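Local structure of probable GGDEF family protein (Chromobacterium violaceum, 3NJA) at residues 53-58 with 65-70; 86-91 with 117-122; 101-104 with 110-113. The protein is of unknown function but contains a PAS domain, which probably serves as a sensory module regulating a GGDEF-type diguanylate cyclase output. All blocks are in the same frame, centred on the assembly; numbering follows the deposited sequence.

Contact 1 is mostly buried and joins two successive helices, 51-56 and 63-74, through aromatic and aliphatic side chains with one arginine laid over one face of a ring. Contacts 2 and 3 belong to the three-stranded sheet and share strand 110-119, though their centres lie about 25 Å apart. Contact 3, partly buried, is a true strand pairing made of backbone hydrogen bonds. Contact 2, at the surface, spans the middle strand by a long ion pair alone. Contacts 1 and 2 lie on opposite sides of the chain's centre, their centres about 47 Å apart, while the nearest atoms of contacts 1 and 3 are about 9 Å apart. All three contacts touch the second subunit.

Contact 1 (53-58 with 65-70); sequences AYFQRV and RVRREL
Phe55 carries this helix-to-helix contact, its ring held between Tyr54 on one face and Arg67 on the other. CE2 of Tyr54 sits over the centre of the ring. On the opposite face the guanidinium of Arg67 lies nearly flat, with planes 21° apart, and Arg67 CZ is 4.0 Å from the ring centroid, a cation-pi stack. The extended Arg67 chain runs the length of the ring, from its CG, 3.4 Å from Phe55 CZ, to its NH2, 3.4 Å from Phe55 CG.

The enclosed side is built from Val66, Tyr54 and Leu70. Val66 holds CG1 anti to the backbone N (chi1 160°), which carries that methyl obliquely to Phe55 CE1 at 3.9 Å and against Tyr54 OH, while Leu70 CD1 closes on the ring edge, 4.0 Å from Phe55 CZ. Val66 also packs on Tyr84 of the second subunit, whereas Tyr54 leans on Phe40 of helix 34-40.

Arg67 is the exposed residue on the solvent side, though its stack on the ring is close. Dispersion and the pi cloud of Phe55 therefore join 51-56 to 63-74 in this PAS domain; the arginine probably keeps much of its hydration while shielding one face of a buried ring.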
loop_
_atom_site.group_PDB
_atom_site.type_symbol
_atom_site.label_atom_id
_atom_site.label_comp_id
_atom_site.label_asym_id
_atom_site.label_seq_id
_atom_site.Cartn_x
_atom_site.Cartn_y
_atom_site.Cartn_z
ATOM N N ALA B 53 11.178 19.983 -16.890
ATOM C CA ALA B 53 10.255 20.510 -17.890
ATOM C C ALA B 53 8.835 20.205 -17.463
ATOM O O ALA B 53 7.928 21.026 -17.597
ATOM C CB ALA B 53 10.531 19.915 -19.248
ATOM N N TYR B 54 8.652 19.008 -16.931
ATOM C CA TYR B 54 7.347 18.578 -16.466
ATOM C C TYR B 54 6.870 19.490 -15.330
ATOM O O TYR B 54 5.714 19.906 -15.299
ATOM C CB TYR B 54 7.424 17.108 -16.040
ATOM C CG TYR B 54 6.478 16.702 -14.946
ATOM C CD1 TYR B 54 5.140 16.444 -15.218
ATOM C CD2 TYR B 54 6.924 16.558 -13.641
ATOM C CE1 TYR B 54 4.264 16.064 -14.216
ATOM C CE2 TYR B 54 6.060 16.160 -12.624
ATOM C CZ TYR B 54 4.732 15.918 -12.918
ATOM O OH TYR B 54 3.870 15.534 -11.914
ATOM N N PHE B 55 7.773 19.833 -14.420
ATOM C CA PHE B 55 7.374 20.605 -13.260
ATOM C C PHE B 55 7.032 22.049 -13.624
ATOM O O PHE B 55 6.187 22.652 -12.979
ATOM C CB PHE B 55 8.442 20.532 -12.170
ATOM C CG PHE B 55 8.286 19.352 -11.266
ATOM C CD1 PHE B 55 7.273 19.320 -10.329
ATOM C CD2 PHE B 55 9.147 18.265 -11.359
ATOM C CE1 PHE B 55 7.115 18.208 -9.486
ATOM C CE2 PHE B 55 9.005 17.162 -10.519
ATOM C CZ PHE B 55 7.986 17.132 -9.581
ATOM N N GLN B 56 7.685 22.581 -14.659
ATOM C CA GLN B 56 7.367 23.903 -15.201
ATOM C C GLN B 56 5.954 23.952 -15.787
ATOM O O GLN B 56 5.386 25.041 -15.967
ATOM C CB GLN B 56 8.389 24.322 -16.275
ATOM C CG GLN B 56 9.814 24.487 -15.776
ATOM C CD GLN B 56 9.907 25.433 -14.585
ATOM O OE1 GLN B 56 10.651 25.173 -13.637
ATOM N NE2 GLN B 56 9.142 26.533 -14.623
ATOM N N ARG B 57 5.393 22.775 -16.083
ATOM C CA ARG B 57 4.052 22.686 -16.678
ATOM C C ARG B 57 2.994 22.365 -15.626
ATOM O O ARG B 57 1.792 22.332 -15.912
ATOM C CB ARG B 57 4.015 21.654 -17.812
ATOM C CG ARG B 57 4.733 22.092 -19.093
ATOM C CD ARG B 57 3.785 22.824 -20.040
ATOM N NE ARG B 57 4.106 24.242 -20.184
ATOM C CZ ARG B 57 3.242 25.174 -20.587
ATOM N NH1 ARG B 57 1.992 24.843 -20.882
ATOM N NH2 ARG B 57 3.627 26.441 -20.690
ATOM N N VAL B 58 3.455 22.145 -14.400
ATOM C CA VAL B 58 2.578 21.787 -13.296
ATOM C C VAL B 58 2.186 23.037 -12.533
ATOM O O VAL B 58 3.044 23.861 -12.231
ATOM C CB VAL B 58 3.291 20.839 -12.307
ATOM C CG1 VAL B 58 2.412 20.590 -11.089
ATOM C CG2 VAL B 58 3.655 19.519 -12.984
ATOM N N ARG B 65 3.996 19.882 -3.199
ATOM C CA ARG B 65 3.191 18.762 -2.739
ATOM C C ARG B 65 3.544 17.494 -3.504
ATOM O O ARG B 65 3.893 16.469 -2.917
ATOM C CB ARG B 65 1.711 19.066 -2.939
ATOM C CG ARG B 65 0.784 18.368 -1.933
ATOM C CD ARG B 65 -0.655 18.352 -2.445
ATOM N NE ARG B 65 -0.798 17.299 -3.442
ATOM C CZ ARG B 65 -1.387 17.441 -4.625
ATOM N NH1 ARG B 65 -1.456 16.402 -5.448
ATOM N NH2 ARG B 65 -1.904 18.606 -4.989
ATOM N N VAL B 66 3.441 17.582 -4.824
ATOM C CA VAL B 66 3.739 16.469 -5.704
ATOM C C VAL B 66 5.158 15.952 -5.472
ATOM O O VAL B 66 5.373 14.744 -5.304
ATOM C CB VAL B 66 3.561 16.882 -7.163
ATOM C CG1 VAL B 66 4.308 15.938 -8.075
ATOM C CG2 VAL B 66 2.073 16.949 -7.514
ATOM N N ARG B 67 6.130 16.858 -5.436
ATOM C CA ARG B 67 7.491 16.428 -5.144
ATOM C C ARG B 67 7.545 15.577 -3.882
ATOM O O ARG B 67 8.148 14.506 -3.882
ATOM C CB ARG B 67 8.464 17.601 -5.062
ATOM C CG ARG B 67 9.063 17.934 -6.425
ATOM C CD ARG B 67 10.217 18.910 -6.336
ATOM N NE ARG B 67 10.434 19.588 -7.617
ATOM C CZ ARG B 67 9.895 20.762 -7.949
ATOM N NH1 ARG B 67 9.110 21.414 -7.092
ATOM N NH2 ARG B 67 10.142 21.286 -9.143
ATOM N N ARG B 68 6.900 16.044 -2.821
ATOM C CA ARG B 68 6.891 15.308 -1.570
ATOM C C ARG B 68 6.180 13.959 -1.691
ATOM O O ARG B 68 6.643 12.970 -1.144
ATOM C CB ARG B 68 6.264 16.136 -0.452
ATOM C CG ARG B 68 7.150 17.237 0.062
ATOM C CD ARG B 68 6.448 18.039 1.154
ATOM N NE ARG B 68 5.102 18.481 0.780
ATOM C CZ ARG B 68 4.767 19.746 0.520
ATOM N NH1 ARG B 68 5.686 20.700 0.578
ATOM N NH2 ARG B 68 3.509 20.063 0.210
ATOM N N GLU B 69 5.062 13.922 -2.409
ATOM C CA GLU B 69 4.290 12.688 -2.521
ATOM C C GLU B 69 5.041 11.635 -3.314
ATOM O O GLU B 69 4.950 10.442 -3.011
ATOM C CB GLU B 69 2.916 12.949 -3.138
ATOM C CG GLU B 69 1.988 13.778 -2.240
ATOM C CD GLU B 69 0.583 13.944 -2.815
ATOM O OE1 GLU B 69 -0.267 14.581 -2.148
ATOM O OE2 GLU B 69 0.330 13.440 -3.933
ATOM N N LEU B 70 5.772 12.070 -4.335
ATOM C CA LEU B 70 6.640 11.167 -5.078
ATOM C C LEU B 70 7.671 10.636 -4.116
ATOM O O LEU B 70 7.740 9.432 -3.863
ATOM C CB LEU B 70 7.344 11.900 -6.209
ATOM C CG LEU B 70 6.386 12.460 -7.259
ATOM C CD1 LEU B 70 7.087 13.473 -8.165
ATOM C CD2 LEU B 70 5.771 11.316 -8.066
#

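Contact 2 (86-91 with 117-122); sequences IVRPDG and VIDMTE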
loop_
_atom_site.group_PDB
_atom_site.type_symbol
_atom_site.label_atom_id
_atom_site.label_comp_id
_atom_site.label_asym_id
_atom_site.label_seq_id
_atom_site.Cartn_x
_atom_site.Cartn_y
_atom_site.Cartn_z
ATOM N N ILE B 86 8.498 -20.369 12.589
ATOM C CA ILE B 86 9.891 -20.638 12.872
ATOM C C ILE B 86 9.946 -21.953 13.620
ATOM O O ILE B 86 8.920 -22.491 14.057
ATOM C CB ILE B 86 10.533 -19.564 13.750
ATOM C CG1 ILE B 86 9.694 -19.340 15.009
ATOM C CG2 ILE B 86 10.703 -18.282 12.966
ATOM C CD1 ILE B 86 10.525 -19.177 16.262
ATOM N N VAL B 87 11.153 -22.473 13.767
ATOM C CA VAL B 87 11.346 -23.676 14.535
ATOM C C VAL B 87 12.413 -23.421 15.597
ATOM O O VAL B 87 13.586 -23.191 15.286
ATOM C CB VAL B 87 11.705 -24.854 13.619
ATOM C CG1 VAL B 87 12.507 -24.358 12.408
ATOM C CG2 VAL B 87 12.462 -25.904 14.403
ATOM N N ARG B 88 11.988 -23.425 16.854
ATOM C CA ARG B 88 12.899 -23.183 17.957
ATOM C C ARG B 88 13.925 -24.304 18.073
ATOM O O ARG B 88 13.660 -25.448 17.685
ATOM C CB ARG B 88 12.132 -23.096 19.270
ATOM C CG ARG B 88 11.358 -21.827 19.517
ATOM C CD ARG B 88 11.041 -21.764 21.002
ATOM N NE ARG B 88 9.980 -20.821 21.344
ATOM C CZ ARG B 88 8.932 -21.124 22.107
ATOM N NH1 ARG B 88 8.809 -22.356 22.596
ATOM N NH2 ARG B 88 8.011 -20.201 22.381
ATOM N N PRO B 89 15.100 -23.977 18.631
ATOM C CA PRO B 89 16.152 -24.924 19.001
ATOM C C PRO B 89 15.624 -26.115 19.792
ATOM O O PRO B 89 16.159 -27.195 19.646
ATOM C CB PRO B 89 17.056 -24.077 19.897
ATOM C CG PRO B 89 16.937 -22.730 19.337
ATOM C CD PRO B 89 15.512 -22.591 18.893
ATOM N N ASP B 90 14.600 -25.906 20.611
ATOM C CA ASP B 90 14.015 -26.962 21.428
ATOM C C ASP B 90 12.986 -27.803 20.659
ATOM O O ASP B 90 12.220 -28.560 21.253
ATOM C CB ASP B 90 13.365 -26.368 22.686
ATOM C CG ASP B 90 12.055 -25.602 22.386
ATOM O OD1 ASP B 90 11.408 -25.137 23.351
ATOM O OD2 ASP B 90 11.669 -25.466 21.203
ATOM N N GLY B 91 12.955 -27.652 19.341
ATOM C CA GLY B 91 12.091 -28.469 18.510
ATOM C C GLY B 91 10.679 -27.932 18.378
ATOM O O GLY B 91 9.855 -28.495 17.644
ATOM N N VAL B 117 8.368 -8.461 15.698
ATOM C CA VAL B 117 7.853 -9.804 15.509
ATOM C C VAL B 117 6.963 -10.152 16.667
ATOM O O VAL B 117 7.298 -9.892 17.819
ATOM C CB VAL B 117 8.969 -10.829 15.477
ATOM C CG1 VAL B 117 9.377 -11.122 14.053
ATOM C CG2 VAL B 117 10.140 -10.337 16.309
ATOM N N ILE B 118 5.820 -10.734 16.352
ATOM C CA ILE B 118 4.912 -11.213 17.370
ATOM C C ILE B 118 4.708 -12.706 17.193
ATOM O O ILE B 118 4.369 -13.174 16.101
ATOM C CB ILE B 118 3.545 -10.521 17.272
ATOM C CG1 ILE B 118 3.657 -9.034 17.635
ATOM C CG2 ILE B 118 2.536 -11.231 18.146
ATOM C CD1 ILE B 118 4.156 -8.140 16.488
ATOM N N ASP B 119 4.946 -13.448 18.270
ATOM C CA ASP B 119 4.614 -14.857 18.334
ATOM C C ASP B 119 3.114 -14.912 18.594
ATOM O O ASP B 119 2.646 -14.525 19.673
ATOM C CB ASP B 119 5.408 -15.529 19.470
ATOM C CG ASP B 119 5.040 -17.010 19.685
ATOM O OD1 ASP B 119 3.875 -17.394 19.445
ATOM O OD2 ASP B 119 5.921 -17.791 20.120
HETATM N N MSE B 120 2.359 -15.369 17.599
HETATM C CA MSE B 120 0.919 -15.539 17.763
HETATM C C MSE B 120 0.519 -17.004 17.928
HETATM O O MSE B 120 -0.664 -17.332 17.989
HETATM C CB MSE B 120 0.172 -14.931 16.594
HETATM C CG MSE B 120 0.721 -15.313 15.247
HETATM SE SE MSE B 120 0.035 -14.098 13.858
HETATM C CE MSE B 120 1.197 -14.687 12.416
ATOM N N THR B 121 1.508 -17.881 17.982
ATOM C CA THR B 121 1.255 -19.257 18.365
ATOM C C THR B 121 0.283 -19.284 19.533
ATOM O O THR B 121 0.475 -18.590 20.538
ATOM C CB THR B 121 2.538 -19.956 18.780
ATOM O OG1 THR B 121 3.468 -19.913 17.690
ATOM C CG2 THR B 121 2.251 -21.392 19.164
ATOM N N GLU B 122 -0.768 -20.080 19.379
ATOM C CA GLU B 122 -1.845 -20.151 20.357
ATOM C C GLU B 122 -1.469 -21.045 21.539
ATOM O O GLU B 122 -1.613 -20.652 22.697
ATOM C CB GLU B 122 -3.130 -20.667 19.697
ATOM C CG GLU B 122 -3.255 -20.350 18.207
ATOM C CD GLU B 122 -2.471 -21.316 17.329
ATOM O OE1 GLU B 122 -3.048 -22.344 16.909
ATOM O OE2 GLU B 122 -1.279 -21.047 17.056
#
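Arg88 and Asp119 are the two residues that meet here, and their link is electrostatic. NH2 of Arg88 stands 3.9 Å from OD2 of Asp119, a long salt bridge. The side chains cross at about a right angle, and the guanidinium and carboxylate planes are turned 47° apart, so the groups do not face each other as a flat two-pronged pair. Both side chains point toward each other: Arg88 is extended from CG to NE, and Asp119 has CG anti to the backbone N (chi1 176°). A second long ion pair, Arg88 NH1 to Asp90 OD1 at 3.9 Å, gives the arginine an acid at each end and makes a network of three charges. Arg94 NH1 makes a further long, weak ion pair with Asp119 OD2, so two arginines gather about one carboxylate, which would tend to favour its ionised form.

Hydrogen bonds shape each segment separately. Gly91 N donates to Arg88 O at 2.8 Å, closing a type I turn that brings Asp90 back beside Arg88; Asp90 OD2 also takes the N-H of Gln92. On the other side, Thr121 N reaches Asp119 OD1 at 2.8 Å, but the angle of 117° makes this Asx-turn bond weak.

Apolar packing plays no part between the two segments. Ile86 instead touches Leu96 of strand 93-104 and Ile39 of the second subunit, and Pro89 packs on Phe40 of that subunit.

The turn closes the antiparallel hairpin of strands 80-87 and 93-104 in the PAS sheet, and Asp119 ends strand 110-119. Strand 93-104 runs between the outer two, so the ion pair spans the end of the sheet, with Arg94 of the middle strand close by, while Val117 extends the sheet into the second subunit.

Contact 3 (101-104 with 110-113); sequences HIQR and VDHL
Ile102 turns CG1 beside the backbone N (chi1 -42°), which sends CG2 anti to it; Leu113 holds CG anti to the carbonyl carbon (chi1 -57°), and the two side chains run alongside each other on one face of the sheet. Ile102 CG2 meets Leu113 CD2 at 3.6 Å, and Val110 CB approaches the same isoleucine methyl from further along the strand. On the other face Gln103 and His112 touch through their aliphatic parts, CG of the first lying 4.0 Å from CB of the second.

Backbone bonds set the pairing. Gln103 N donates to His112 O, while Gln103 O is gripped twice in its carbonyl plane, by Asp111 N at 2.7 Å and by His112 N at 3.2 Å. Two residues thus face one: a classic beta bulge in the antiparallel hairpin of strands 93-104 and 110-119, which belong to the PAS sheet. The register shifts by one at the bulge, so that Arg104 pairs with Val110, their side chains diverging. Leu113 CA also makes a C-H...O contact with His101 O, at 3.2 Å.

The guanidinium of Arg104 has outside partners: NH1 binds Gly108 O, and NH2 binds Val74 O of the second subunit. Ile102 CG2 lies over its centre, 4.2 Å above the plane. His112 and Leu113 continue the sheet into a strand of that subunit, where the His112 ring meets His24.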
loop_
_atom_site.group_PDB
_atom_site.type_symbol
_atom_site.label_atom_id
_atom_site.label_comp_id
_atom_site.label_asym_id
_atom_site.label_seq_id
_atom_site.Cartn_x
_atom_site.Cartn_y
_atom_site.Cartn_z
ATOM N N HIS B 101 9.689 -2.417 8.014
ATOM C CA HIS B 101 9.814 -1.030 7.626
ATOM C C HIS B 101 11.096 -0.914 6.828
ATOM O O HIS B 101 12.117 -1.470 7.216
ATOM C CB HIS B 101 9.922 -0.163 8.872
ATOM C CG HIS B 101 8.673 -0.129 9.691
ATOM N ND1 HIS B 101 7.720 0.855 9.555
ATOM C CD2 HIS B 101 8.217 -0.962 10.656
ATOM C CE1 HIS B 101 6.732 0.635 10.404
ATOM N NE2 HIS B 101 7.010 -0.461 11.086
ATOM N N ILE B 102 11.053 -0.204 5.707
ATOM C CA ILE B 102 12.246 -0.028 4.894
ATOM C C ILE B 102 12.838 1.357 5.093
ATOM O O ILE B 102 12.113 2.323 5.281
ATOM C CB ILE B 102 11.921 -0.191 3.418
ATOM C CG1 ILE B 102 10.965 -1.367 3.235
ATOM C CG2 ILE B 102 13.206 -0.322 2.592
ATOM C CD1 ILE B 102 10.658 -1.674 1.796
ATOM N N GLN B 103 14.157 1.452 5.048
ATOM C CA GLN B 103 14.829 2.730 5.215
ATOM C C GLN B 103 15.888 2.854 4.136
ATOM O O GLN B 103 16.884 2.114 4.132
ATOM C CB GLN B 103 15.435 2.856 6.617
ATOM C CG GLN B 103 16.950 3.065 6.664
ATOM C CD GLN B 103 17.339 4.409 7.264
ATOM O OE1 GLN B 103 18.514 4.788 7.256
ATOM N NE2 GLN B 103 16.354 5.139 7.782
ATOM N N ARG B 104 15.654 3.775 3.202
ATOM C CA ARG B 104 16.506 3.885 2.028
ATOM C C ARG B 104 17.528 4.990 2.172
ATOM O O ARG B 104 17.482 5.777 3.112
ATOM C CB ARG B 104 15.664 4.109 0.776
ATOM C CG ARG B 104 14.738 2.958 0.490
ATOM C CD ARG B 104 14.056 3.128 -0.836
ATOM N NE ARG B 104 13.014 2.129 -1.041
ATOM C CZ ARG B 104 13.242 0.896 -1.481
ATOM N NH1 ARG B 104 14.485 0.507 -1.748
ATOM N NH2 ARG B 104 12.227 0.056 -1.659
ATOM N N VAL B 110 18.479 0.257 -0.228
ATOM C CA VAL B 110 17.951 0.061 1.115
ATOM C C VAL B 110 19.079 -0.064 2.126
ATOM O O VAL B 110 19.936 -0.936 2.017
ATOM C CB VAL B 110 16.969 -1.114 1.208
ATOM C CG1 VAL B 110 17.214 -2.106 0.075
ATOM C CG2 VAL B 110 17.062 -1.759 2.589
ATOM N N ASP B 111 19.078 0.842 3.095
ATOM C CA ASP B 111 20.112 0.894 4.117
ATOM C C ASP B 111 19.834 -0.130 5.219
ATOM O O ASP B 111 20.684 -0.949 5.547
ATOM C CB ASP B 111 20.187 2.303 4.707
ATOM C CG ASP B 111 21.404 2.502 5.587
ATOM O OD1 ASP B 111 21.225 2.836 6.777
ATOM O OD2 ASP B 111 22.538 2.325 5.091
ATOM N N HIS B 112 18.634 -0.060 5.783
ATOM C CA HIS B 112 18.203 -0.969 6.824
ATOM C C HIS B 112 16.751 -1.326 6.614
ATOM O O HIS B 112 15.974 -0.535 6.082
ATOM C CB HIS B 112 18.313 -0.311 8.198
ATOM C CG HIS B 112 19.719 -0.087 8.657
ATOM N ND1 HIS B 112 20.388 1.101 8.448
ATOM C CD2 HIS B 112 20.577 -0.893 9.327
ATOM C CE1 HIS B 112 21.604 1.012 8.963
ATOM N NE2 HIS B 112 21.743 -0.186 9.501
ATOM N N LEU B 113 16.387 -2.526 7.035
ATOM C CA LEU B 113 14.999 -2.836 7.312
ATOM C C LEU B 113 14.942 -2.840 8.819
ATOM O O LEU B 113 15.989 -2.865 9.481
ATOM C CB LEU B 113 14.613 -4.204 6.773
ATOM C CG LEU B 113 14.816 -4.425 5.287
ATOM C CD1 LEU B 113 14.248 -5.799 4.903
ATOM C CD2 LEU B 113 14.148 -3.269 4.493
#